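Local coordinates for secreted in xylem 3 (Fusarium oxysporum, PDB 5OD4), which is a secreted effector, also known as Avr2, of a fungal plant pathogen and probably acts to suppress the immunity of the host plant, at residues T18-T23 and T120-I125; N47-E52 and V62-P67; I79-I84 and A109-D114. One frame throughout, in Å; residues are numbered along the deposited sequence.

Contact 1 of 3, residues T18-T23 and T120-I125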
loop_
_atom_site.group_PDB
_atom_site.type_symbol
_atom_site.label_atom_id
_atom_site.label_comp_id
_atom_site.label_asym_id
_atom_site.label_seq_id
_atom_site.Cartn_x
_atom_site.Cartn_y
_atom_site.Cartn_z
ATOM N N THR A 18 -2.655 6.340 -6.151
ATOM C CA THR A 18 -1.949 6.833 -4.984
ATOM C C THR A 18 -2.940 7.176 -3.907
ATOM O O THR A 18 -4.027 7.698 -4.170
ATOM C CB THR A 18 -1.121 8.056 -5.336
ATOM O OG1 THR A 18 -1.964 9.081 -5.881
ATOM C CG2 THR A 18 -0.038 7.724 -6.323
ATOM N N THR A 19 -2.545 6.914 -2.671
ATOM C CA THR A 19 -3.318 7.349 -1.518
ATOM C C THR A 19 -2.379 7.513 -0.331
ATOM O O THR A 19 -1.294 6.990 -0.328
ATOM C CB THR A 19 -4.480 6.380 -1.218
ATOM O OG1 THR A 19 -5.364 7.006 -0.293
ATOM C CG2 THR A 19 -4.031 5.021 -0.699
ATOM N N SER A 20 -2.831 8.251 0.657
ATOM C CA SER A 20 -2.102 8.341 1.904
ATOM C C SER A 20 -3.025 8.060 3.055
ATOM O O SER A 20 -4.227 8.239 2.955
ATOM C CB SER A 20 -1.460 9.681 2.065
ATOM O OG SER A 20 -2.430 10.693 2.106
ATOM N N PHE A 21 -2.445 7.640 4.169
ATOM C CA PHE A 21 -3.240 7.356 5.353
ATOM C C PHE A 21 -2.412 7.519 6.597
ATOM O O PHE A 21 -1.194 7.424 6.583
ATOM C CB PHE A 21 -3.895 5.974 5.310
ATOM C CG PHE A 21 -2.921 4.816 5.296
ATOM C CD1 PHE A 21 -2.381 4.363 4.108
ATOM C CD2 PHE A 21 -2.512 4.199 6.476
ATOM C CE1 PHE A 21 -1.510 3.278 4.097
ATOM C CE2 PHE A 21 -1.657 3.133 6.457
ATOM C CZ PHE A 21 -1.148 2.681 5.274
ATOM N N SER A 22 -3.137 7.747 7.687
ATOM C CA SER A 22 -2.604 7.794 9.038
ATOM C C SER A 22 -2.962 6.485 9.782
ATOM O O SER A 22 -3.869 5.758 9.423
ATOM C CB SER A 22 -3.179 9.021 9.791
ATOM O OG SER A 22 -2.851 10.249 9.183
ATOM N N THR A 23 -2.211 6.234 10.825
ATOM C CA THR A 23 -2.525 5.158 11.781
ATOM C C THR A 23 -2.912 5.836 13.101
ATOM O O THR A 23 -2.174 6.682 13.629
ATOM C CB THR A 23 -1.312 4.234 11.970
ATOM O OG1 THR A 23 -1.031 3.588 10.710
ATOM C CG2 THR A 23 -1.484 3.256 13.077
ATOM N N THR A 120 3.035 9.206 8.547
ATOM C CA THR A 120 1.997 9.130 7.528
ATOM C C THR A 120 2.522 8.235 6.411
ATOM O O THR A 120 3.710 8.306 6.063
ATOM C CB THR A 120 1.674 10.540 6.953
ATOM O OG1 THR A 120 1.361 11.437 8.046
ATOM C CG2 THR A 120 0.512 10.527 5.987
ATOM N N TYR A 121 1.645 7.417 5.843
ATOM C CA TYR A 121 2.028 6.422 4.862
ATOM C C TYR A 121 1.464 6.776 3.499
ATOM O O TYR A 121 0.321 7.219 3.388
ATOM C CB TYR A 121 1.516 5.020 5.312
ATOM C CG TYR A 121 2.061 4.664 6.655
ATOM C CD1 TYR A 121 3.346 4.185 6.785
ATOM C CD2 TYR A 121 1.338 4.868 7.805
ATOM C CE1 TYR A 121 3.884 3.895 8.034
ATOM C CE2 TYR A 121 1.854 4.603 9.065
ATOM C CZ TYR A 121 3.132 4.128 9.165
ATOM O OH TYR A 121 3.718 3.857 10.391
ATOM N N TYR A 122 2.277 6.557 2.463
ATOM C CA TYR A 122 1.928 6.922 1.081
ATOM C C TYR A 122 2.065 5.692 0.219
ATOM O O TYR A 122 3.178 5.182 0.044
ATOM C CB TYR A 122 2.850 8.050 0.574
ATOM C CG TYR A 122 2.672 9.328 1.359
ATOM C CD1 TYR A 122 3.269 9.511 2.622
ATOM C CD2 TYR A 122 1.879 10.332 0.860
ATOM C CE1 TYR A 122 3.096 10.677 3.340
ATOM C CE2 TYR A 122 1.662 11.523 1.594
ATOM C CZ TYR A 122 2.268 11.652 2.829
ATOM O OH TYR A 122 2.092 12.812 3.555
ATOM N N LEU A 123 0.952 5.217 -0.327
ATOM C CA LEU A 123 0.902 4.032 -1.158
ATOM C C LEU A 123 0.804 4.447 -2.627
ATOM O O LEU A 123 -0.020 5.290 -2.981
ATOM C CB LEU A 123 -0.352 3.218 -0.796
ATOM C CG LEU A 123 -0.726 2.045 -1.679
ATOM C CD1 LEU A 123 0.342 0.964 -1.633
ATOM C CD2 LEU A 123 -2.087 1.493 -1.282
ATOM N N THR A 124 1.610 3.794 -3.461
ATOM C CA THR A 124 1.509 3.945 -4.925
ATOM C C THR A 124 1.429 2.562 -5.524
ATOM O O THR A 124 2.218 1.677 -5.169
ATOM C CB THR A 124 2.699 4.699 -5.504
ATOM O OG1 THR A 124 2.842 5.975 -4.887
ATOM C CG2 THR A 124 2.552 4.910 -7.006
ATOM N N ILE A 125 0.504 2.383 -6.460
ATOM C CA ILE A 125 0.362 1.148 -7.266
ATOM C C ILE A 125 0.460 1.584 -8.715
ATOM O O ILE A 125 -0.293 2.477 -9.155
ATOM C CB ILE A 125 -0.992 0.475 -7.025
ATOM C CG1 ILE A 125 -1.186 0.113 -5.535
ATOM C CG2 ILE A 125 -1.140 -0.760 -7.885
ATOM C CD1 ILE A 125 -2.587 -0.349 -5.179
HETATM O O HOH W 1 -0.359 10.813 10.059
#
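The ring of Phe21 lies over the CB of Tyr121, which meets one face of it 3.8 Å from the centroid, a CH-pi contact displaced toward the rim. The closest carbon is CZ of Phe21, 3.5 Å from Tyr121 CB. Phe21 reaches this place through a first torsion near +60° (chi1 64°), which folds the ring back over the neighbouring strand. The two rings, 30° apart in plane, slide past one another with little overlap. Beyond them Thr23 brings OG1 to 3.5 Å from CE2 of Tyr121, whose phenol oxygen is hydrogen-bonded to the carbonyl of Asp116.

The pairing illustrates how an antiparallel ladder sorts its side chains. Phe21 with Tyr121 and Thr19 with Leu123 are hydrogen-bonded pairs, each closed by two N-H...O=C bonds; the straightest runs from Tyr121 N to Phe21 O, 2.9 Å long with 174° at the hydrogen. Their side chains share one face, where CG2 of Thr19 touches CD2 of Leu123. The non-hydrogen-bonded pairs look the other way: Ser20 sets its CB 3.6 Å from CD2 of Tyr122, while Thr18 and Thr124 stand side by side, CG2 of Thr18 being 3.7 Å from OG1 of Thr124. At the end of the ladder a water links Ser22 OG and Thr120 OG1, each at 2.7 Å.

Strand 17-21 is one of the two outer strands of its four-stranded sheet within the chain. Strand 119-127 separates it from strand 77-85, and the Phe21-Leu123 face packs against Ile50 of strand 47-53, with Phe21 also touching Ile63 of strand 60-66.

Contact 2 of 3, residues N47-E52 and V62-P67. With EDO (1,2-ethanediol), chain C; EDO (1,2-ethanediol), chain E.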
loop_
_atom_site.group_PDB
_atom_site.type_symbol
_atom_site.label_atom_id
_atom_site.label_comp_id
_atom_site.label_asym_id
_atom_site.label_seq_id
_atom_site.Cartn_x
_atom_site.Cartn_y
_atom_site.Cartn_z
ATOM N N ASN A 47 -7.793 -3.992 -7.177
ATOM C CA ASN A 47 -8.396 -3.670 -5.901
ATOM C C ASN A 47 -7.346 -3.646 -4.796
ATOM O O ASN A 47 -6.270 -4.247 -4.934
ATOM C CB ASN A 47 -9.486 -4.659 -5.556
ATOM C CG ASN A 47 -10.655 -4.616 -6.528
ATOM O OD1 ASN A 47 -10.993 -3.557 -7.028
ATOM N ND2 ASN A 47 -11.298 -5.755 -6.712
ATOM N N HIS A 48 -7.666 -2.984 -3.681
ATOM C CA HIS A 48 -6.754 -2.905 -2.560
ATOM C C HIS A 48 -7.518 -2.851 -1.262
ATOM O O HIS A 48 -8.697 -2.482 -1.216
ATOM C CB HIS A 48 -5.818 -1.683 -2.669
ATOM C CG HIS A 48 -6.472 -0.377 -2.324
ATOM N ND1 HIS A 48 -7.589 0.125 -2.949
ATOM C CD2 HIS A 48 -6.151 0.513 -1.358
ATOM C CE1 HIS A 48 -7.912 1.276 -2.376
ATOM N NE2 HIS A 48 -7.052 1.546 -1.419
ATOM N N ARG A 49 -6.832 -3.178 -0.165
ATOM C CA ARG A 49 -7.362 -2.908 1.158
ATOM C C ARG A 49 -6.220 -2.581 2.088
ATOM O O ARG A 49 -5.133 -3.132 1.969
ATOM C CB ARG A 49 -8.221 -4.057 1.694
ATOM C CG ARG A 49 -7.544 -5.407 1.679
ATOM C CD ARG A 49 -8.477 -6.472 2.218
ATOM N NE ARG A 49 -7.787 -7.744 2.307
ATOM C CZ ARG A 49 -8.373 -8.876 2.610
ATOM N NH1 ARG A 49 -9.678 -8.940 2.837
ATOM N NH2 ARG A 49 -7.646 -9.971 2.655
ATOM N N ILE A 50 -6.497 -1.681 3.029
ATOM C CA ILE A 50 -5.552 -1.191 4.023
ATOM C C ILE A 50 -6.227 -1.388 5.362
ATOM O O ILE A 50 -7.325 -0.870 5.577
ATOM C CB ILE A 50 -5.214 0.293 3.789
ATOM C CG1 ILE A 50 -4.657 0.543 2.375
ATOM C CG2 ILE A 50 -4.252 0.766 4.855
ATOM C CD1 ILE A 50 -4.607 1.994 1.971
ATOM N N TYR A 51 -5.620 -2.174 6.238
ATOM C CA TYR A 51 -6.293 -2.592 7.459
ATOM C C TYR A 51 -5.298 -2.947 8.514
ATOM O O TYR A 51 -4.105 -2.855 8.300
ATOM C CB TYR A 51 -7.270 -3.736 7.167
ATOM C CG TYR A 51 -6.639 -4.996 6.650
ATOM C CD1 TYR A 51 -6.266 -5.125 5.311
ATOM C CD2 TYR A 51 -6.444 -6.081 7.469
ATOM C CE1 TYR A 51 -5.720 -6.298 4.819
ATOM C CE2 TYR A 51 -5.935 -7.272 6.975
ATOM C CZ TYR A 51 -5.581 -7.385 5.656
ATOM O OH TYR A 51 -5.098 -8.585 5.173
ATOM N N GLU A 52 -5.797 -3.339 9.683
ATOM C CA GLU A 52 -4.946 -3.795 10.778
ATOM C C GLU A 52 -5.330 -5.196 11.201
ATOM O O GLU A 52 -6.482 -5.618 11.059
ATOM C CB GLU A 52 -5.018 -2.831 11.966
ATOM C CG GLU A 52 -4.400 -1.468 11.571
ATOM C CD GLU A 52 -4.865 -0.290 12.417
ATOM O OE1 GLU A 52 -5.989 -0.348 12.960
ATOM O OE2 GLU A 52 -4.057 0.651 12.608
ATOM N N VAL A 62 -1.562 -3.724 7.435
ATOM C CA VAL A 62 -1.512 -4.611 6.274
ATOM C C VAL A 62 -2.077 -3.910 5.062
ATOM O O VAL A 62 -3.140 -3.265 5.160
ATOM C CB VAL A 62 -2.310 -5.910 6.533
ATOM C CG1 VAL A 62 -2.107 -6.887 5.390
ATOM C CG2 VAL A 62 -1.906 -6.559 7.867
ATOM N N ILE A 63 -1.416 -4.093 3.922
ATOM C CA ILE A 63 -1.961 -3.685 2.635
ATOM C C ILE A 63 -1.979 -4.904 1.737
ATOM O O ILE A 63 -0.950 -5.530 1.539
ATOM C CB ILE A 63 -1.141 -2.572 1.992
ATOM C CG1 ILE A 63 -1.072 -1.358 2.920
ATOM C CG2 ILE A 63 -1.732 -2.189 0.610
ATOM C CD1 ILE A 63 -0.334 -0.161 2.383
ATOM N N ASP A 64 -3.145 -5.202 1.161
ATOM C CA ASP A 64 -3.288 -6.235 0.120
ATOM C C ASP A 64 -3.696 -5.570 -1.179
ATOM O O ASP A 64 -4.549 -4.685 -1.185
ATOM C CB ASP A 64 -4.368 -7.251 0.504
ATOM C CG ASP A 64 -4.069 -8.082 1.703
ATOM O OD1 ASP A 64 -2.912 -8.504 1.913
ATOM O OD2 ASP A 64 -5.058 -8.399 2.460
ATOM N N VAL A 65 -3.136 -6.083 -2.306
ATOM C CA VAL A 65 -3.481 -5.604 -3.647
ATOM C C VAL A 65 -3.765 -6.831 -4.492
ATOM O O VAL A 65 -2.963 -7.759 -4.522
ATOM C CB VAL A 65 -2.328 -4.788 -4.236
ATOM C CG1 VAL A 65 -2.661 -4.375 -5.674
ATOM C CG2 VAL A 65 -2.027 -3.573 -3.378
ATOM N N ALA A 66 -4.911 -6.843 -5.222
ATOM C CA ALA A 66 -5.255 -8.019 -5.995
ATOM C C ALA A 66 -6.033 -7.633 -7.220
ATOM O O ALA A 66 -6.749 -6.617 -7.235
ATOM C CB ALA A 66 -6.073 -8.998 -5.163
ATOM N N PRO A 67 -5.980 -8.465 -8.264
ATOM C CA PRO A 67 -6.923 -8.318 -9.380
ATOM C C PRO A 67 -8.355 -8.496 -8.896
ATOM O O PRO A 67 -8.590 -9.123 -7.852
ATOM C CB PRO A 67 -6.553 -9.464 -10.340
ATOM C CG PRO A 67 -5.180 -9.908 -9.909
ATOM C CD PRO A 67 -5.152 -9.673 -8.433
HETATM C C1 EDO C . -9.390 0.271 1.404
HETATM O O1 EDO C . -9.056 -0.381 2.679
HETATM C C2 EDO C . -10.035 1.652 1.475
HETATM O O2 EDO C . -9.183 2.476 2.251
HETATM C C1 EDO E . -10.062 -4.659 9.976
HETATM O O1 EDO E . -9.199 -5.591 10.676
HETATM C C2 EDO E . -9.907 -3.214 10.481
HETATM O O2 EDO E . -8.611 -2.689 10.145
#
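First torsions near +60° in both Arg49 (chi1 53°) and Tyr51 (chi1 63°) make each side chain lean over the neighbouring strand toward Asp64. From CG to NE the arginine chain is extended, running alongside Asp64 and pointing the same way. Three donors converge on a single carboxylate oxygen. Arg49 NE lies 2.8 Å from Asp64 OD2, meeting that oxygen's anti lone pair, while Arg49 NH2 reaches the same Asp64 OD2 at 3.0 Å from 32° out of the carboxylate plane. The oxygen sits close to the guanidinium plane, at its edge, making this a side-on salt bridge. Tyr51 OH donates to Asp64 OD2 from the syn side, also tilted out of the carboxylate plane, at 2.7 Å.

Arg49 NH1 forms a further salt bridge with Asp35, and in one of the two conformers of Thr110 its OG1 bonds to Asp64 OD1. So many donors would be expected to favour the charged form of the buried aspartate. Val62 covers one face of the tyrosine ring, its CB 3.8 Å from the centroid, with CG1 of Val62 3.5 Å from CZ of Tyr51.

The alternate residues face the other way. Ile50 and Ile63 lie side by side, CG1 to CG1 at 4.1 Å, and next to them His48 and Val65 form another non-hydrogen-bonded pair. On the side of strand 47-53 turned away from strand 60-66, a 1,2-ethanediol molecule, probably from the crystallisation liquor, accepts the N-H of Ile50 through O1 at 2.9 Å.

Paired backbone bonds at Asn47-Ala66, Arg49-Asp64 and Tyr51-Val62 complete an antiparallel beta hairpin with a largely apolar inner face and a mixed, more polar outer one, the amphipathic pattern characteristic of a beta-sandwich.

Contact 3 of 3, residues I79-I84 and A109-D114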
loop_
_atom_site.group_PDB
_atom_site.type_symbol
_atom_site.label_atom_id
_atom_site.label_comp_id
_atom_site.label_asym_id
_atom_site.label_seq_id
_atom_site.Cartn_x
_atom_site.Cartn_y
_atom_site.Cartn_z
ATOM N N ILE A 79 4.260 -1.930 -6.349
ATOM C CA ILE A 79 3.499 -1.464 -5.204
ATOM C C ILE A 79 4.505 -0.927 -4.192
ATOM O O ILE A 79 5.432 -1.631 -3.810
ATOM C CB ILE A 79 2.692 -2.612 -4.581
ATOM C CG1 ILE A 79 1.733 -3.231 -5.583
ATOM C CG2 ILE A 79 1.942 -2.130 -3.356
ATOM C CD1 ILE A 79 1.326 -4.634 -5.252
ATOM N N GLU A 80 4.358 0.348 -3.803
ATOM C CA GLU A 80 5.335 0.988 -2.923
ATOM C C GLU A 80 4.656 1.703 -1.803
ATOM O O GLU A 80 3.650 2.390 -2.013
ATOM C CB GLU A 80 6.211 1.972 -3.724
ATOM C CG GLU A 80 6.966 1.345 -4.852
ATOM C CD GLU A 80 7.870 2.267 -5.645
ATOM O OE1 GLU A 80 7.847 3.503 -5.462
ATOM O OE2 GLU A 80 8.658 1.705 -6.460
ATOM N N VAL A 81 5.274 1.631 -0.625
ATOM C CA VAL A 81 4.876 2.422 0.530
ATOM C C VAL A 81 6.060 3.258 0.983
ATOM O O VAL A 81 7.139 2.706 1.276
ATOM C CB VAL A 81 4.374 1.552 1.692
ATOM C CG1 VAL A 81 4.040 2.415 2.893
ATOM C CG2 VAL A 81 3.187 0.716 1.255
ATOM N N ARG A 82 5.853 4.568 1.074
ATOM C CA ARG A 82 6.784 5.467 1.743
ATOM C C ARG A 82 6.179 5.889 3.072
ATOM O O ARG A 82 4.956 5.934 3.232
ATOM C CB ARG A 82 7.080 6.704 0.890
ATOM C CG ARG A 82 7.689 6.321 -0.449
ATOM C CD ARG A 82 8.114 7.492 -1.298
ATOM N NE ARG A 82 9.286 8.109 -0.756
ATOM C CZ ARG A 82 9.380 9.288 -0.138
ATOM N NH1 ARG A 82 8.362 10.061 0.135
ATOM N NH2 ARG A 82 10.566 9.627 0.216
ATOM N N ARG A 83 7.047 6.179 4.042
ATOM C CA ARG A 83 6.583 6.714 5.330
ATOM C C ARG A 83 7.247 8.062 5.573
ATOM O O ARG A 83 8.458 8.223 5.323
ATOM C CB ARG A 83 6.804 5.731 6.475
ATOM C CG ARG A 83 8.253 5.453 6.838
ATOM C CD ARG A 83 8.348 4.494 8.017
ATOM N NE ARG A 83 9.728 4.255 8.389
ATOM C CZ ARG A 83 10.124 3.537 9.428
ATOM N NH1 ARG A 83 9.225 3.053 10.276
ATOM N NH2 ARG A 83 11.411 3.346 9.668
ATOM N N ILE A 84 6.463 9.016 6.074
ATOM C CA ILE A 84 6.979 10.347 6.363
ATOM C C ILE A 84 6.719 10.627 7.829
ATOM O O ILE A 84 5.556 10.593 8.278
ATOM C CB ILE A 84 6.385 11.432 5.497
ATOM C CG1 ILE A 84 6.587 11.109 4.021
ATOM C CG2 ILE A 84 7.030 12.798 5.832
ATOM C CD1 ILE A 84 6.193 12.226 3.084
ATOM N N ALA A 109 -0.844 -9.448 -3.569
ATOM C CA ALA A 109 0.445 -8.918 -3.147
ATOM C C ALA A 109 0.224 -8.245 -1.811
ATOM O O ALA A 109 -0.757 -7.505 -1.654
ATOM C CB ALA A 109 0.991 -7.939 -4.162
ATOM N N THR A 110 1.094 -8.505 -0.818
ATOM C CA THR A 110 0.851 -8.051 0.561
ATOM C C THR A 110 2.101 -7.409 1.122
ATOM O O THR A 110 3.220 -7.896 0.917
ATOM C CB THR A 110 0.437 -9.266 1.427
ATOM O OG1 THR A 110 -0.761 -9.847 0.883
ATOM C CG2 THR A 110 0.207 -8.882 2.851
ATOM N N ILE A 111 1.879 -6.341 1.869
ATOM C CA ILE A 111 2.885 -5.665 2.668
ATOM C C ILE A 111 2.358 -5.525 4.078
ATOM O O ILE A 111 1.181 -5.223 4.244
ATOM C CB ILE A 111 3.187 -4.281 2.073
ATOM C CG1 ILE A 111 3.757 -4.392 0.679
ATOM C CG2 ILE A 111 4.043 -3.461 2.985
ATOM C CD1 ILE A 111 3.885 -3.081 -0.035
ATOM N N SER A 112 3.219 -5.686 5.084
ATOM C CA SER A 112 2.759 -5.434 6.462
ATOM C C SER A 112 3.901 -4.951 7.312
ATOM O O SER A 112 5.066 -5.148 6.986
ATOM C CB SER A 112 2.113 -6.666 7.079
ATOM O OG SER A 112 3.032 -7.722 7.281
ATOM N N TRP A 113 3.527 -4.319 8.423
ATOM C CA TRP A 113 4.510 -3.744 9.354
ATOM C C TRP A 113 3.876 -3.560 10.714
ATOM O O TRP A 113 2.657 -3.569 10.856
ATOM C CB TRP A 113 5.100 -2.440 8.829
ATOM C CG TRP A 113 4.135 -1.313 8.633
ATOM C CD1 TRP A 113 3.777 -0.365 9.539
ATOM C CD2 TRP A 113 3.471 -0.963 7.419
ATOM N NE1 TRP A 113 2.943 0.563 8.969
ATOM C CE2 TRP A 113 2.742 0.214 7.661
ATOM C CE3 TRP A 113 3.446 -1.510 6.117
ATOM C CZ2 TRP A 113 2.026 0.846 6.664
ATOM C CZ3 TRP A 113 2.704 -0.877 5.159
ATOM C CH2 TRP A 113 2.007 0.276 5.428
ATOM N N ASP A 114 4.699 -3.378 11.739
ATOM C CA ASP A 114 4.184 -3.096 13.086
ATOM C C ASP A 114 3.537 -1.704 13.065
ATOM O O ASP A 114 4.160 -0.718 12.709
ATOM C CB ASP A 114 5.311 -3.129 14.108
ATOM C CG ASP A 114 5.880 -4.507 14.338
ATOM O OD1 ASP A 114 5.254 -5.532 14.042
ATOM O OD2 ASP A 114 6.974 -4.568 14.949
#
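The indole of Trp113 presents CH2 to CG1 of Val81 on the facing strand at 3.9 Å, the valine approaching obliquely, and has CG2 of Ile111, a neighbour on its own strand, at its edge in the ring plane. Further rings complete the surroundings: Phe96 meets the indole edge-to-face, and Tyr121 comes up with its plane at about 40°. A chi1 of 63° tips the indole of Trp113 back along its strand toward Ile111, and its six-membered end reaches toward Val81.

Ile111 occupies the middle of the contact. Its CD1 touches two partners, 4.0 Å from CG2 of Ile79 and 4.1 Å from CG2 of Val81, and the side chains slide past one another from opposite directions. In Val81 the two methyls divide the work: CG1 serves the tryptophan, and CG2 serves the isoleucine.

This is the interior of a beta-sandwich, where strand 77-85 of one sheet faces strand 109-114 of the other. The two segments run nearly parallel, 15° apart. With axes 9.1 Å from each other the backbones are too far apart for hydrogen bonds, and side chains fill the gap. Alternation along each strand selects Ile79 and Val81 from one and Ala109, Ile111 and Trp113 from the other, all of them buried.

At the Ala109 end the packing is tight. There the CD1 of Ile79 comes within 3.5 Å of CB of Ala109, closer than usual for two carbons, the short alanine side chain being met by the long isoleucine branch. Leu123 of strand 119-127, the neighbour of strand 77-85, touches both Ile79 and Val81, while Val65 and Ile63, from strand 60-66, touch Ile79 and Val81 respectively.

Contacts 1 and 2 each join neighbouring strands within one sheet, whereas contact 3 spans the two sheets and lies wholly in the core. The difference shows in the chemistry: both ladders rest on backbone hydrogen bonds and have one more polar and one largely apolar side, while contact 3 is hydrocarbon and aromatic alone. Of the ladders, contact 1 has the more exposed hydroxyl-bearing side, and contact 2 carries a salt bridge on its outer one. Their inner sides meet through Phe21 and Ile50. Contact 3 shares its strands' sheets with both, since strand 77-85 borders 119-127 and strand 109-114 borders 60-66; Trp113 touches Tyr121, and the backbones of Val65 and Ala109 are hydrogen-bonded.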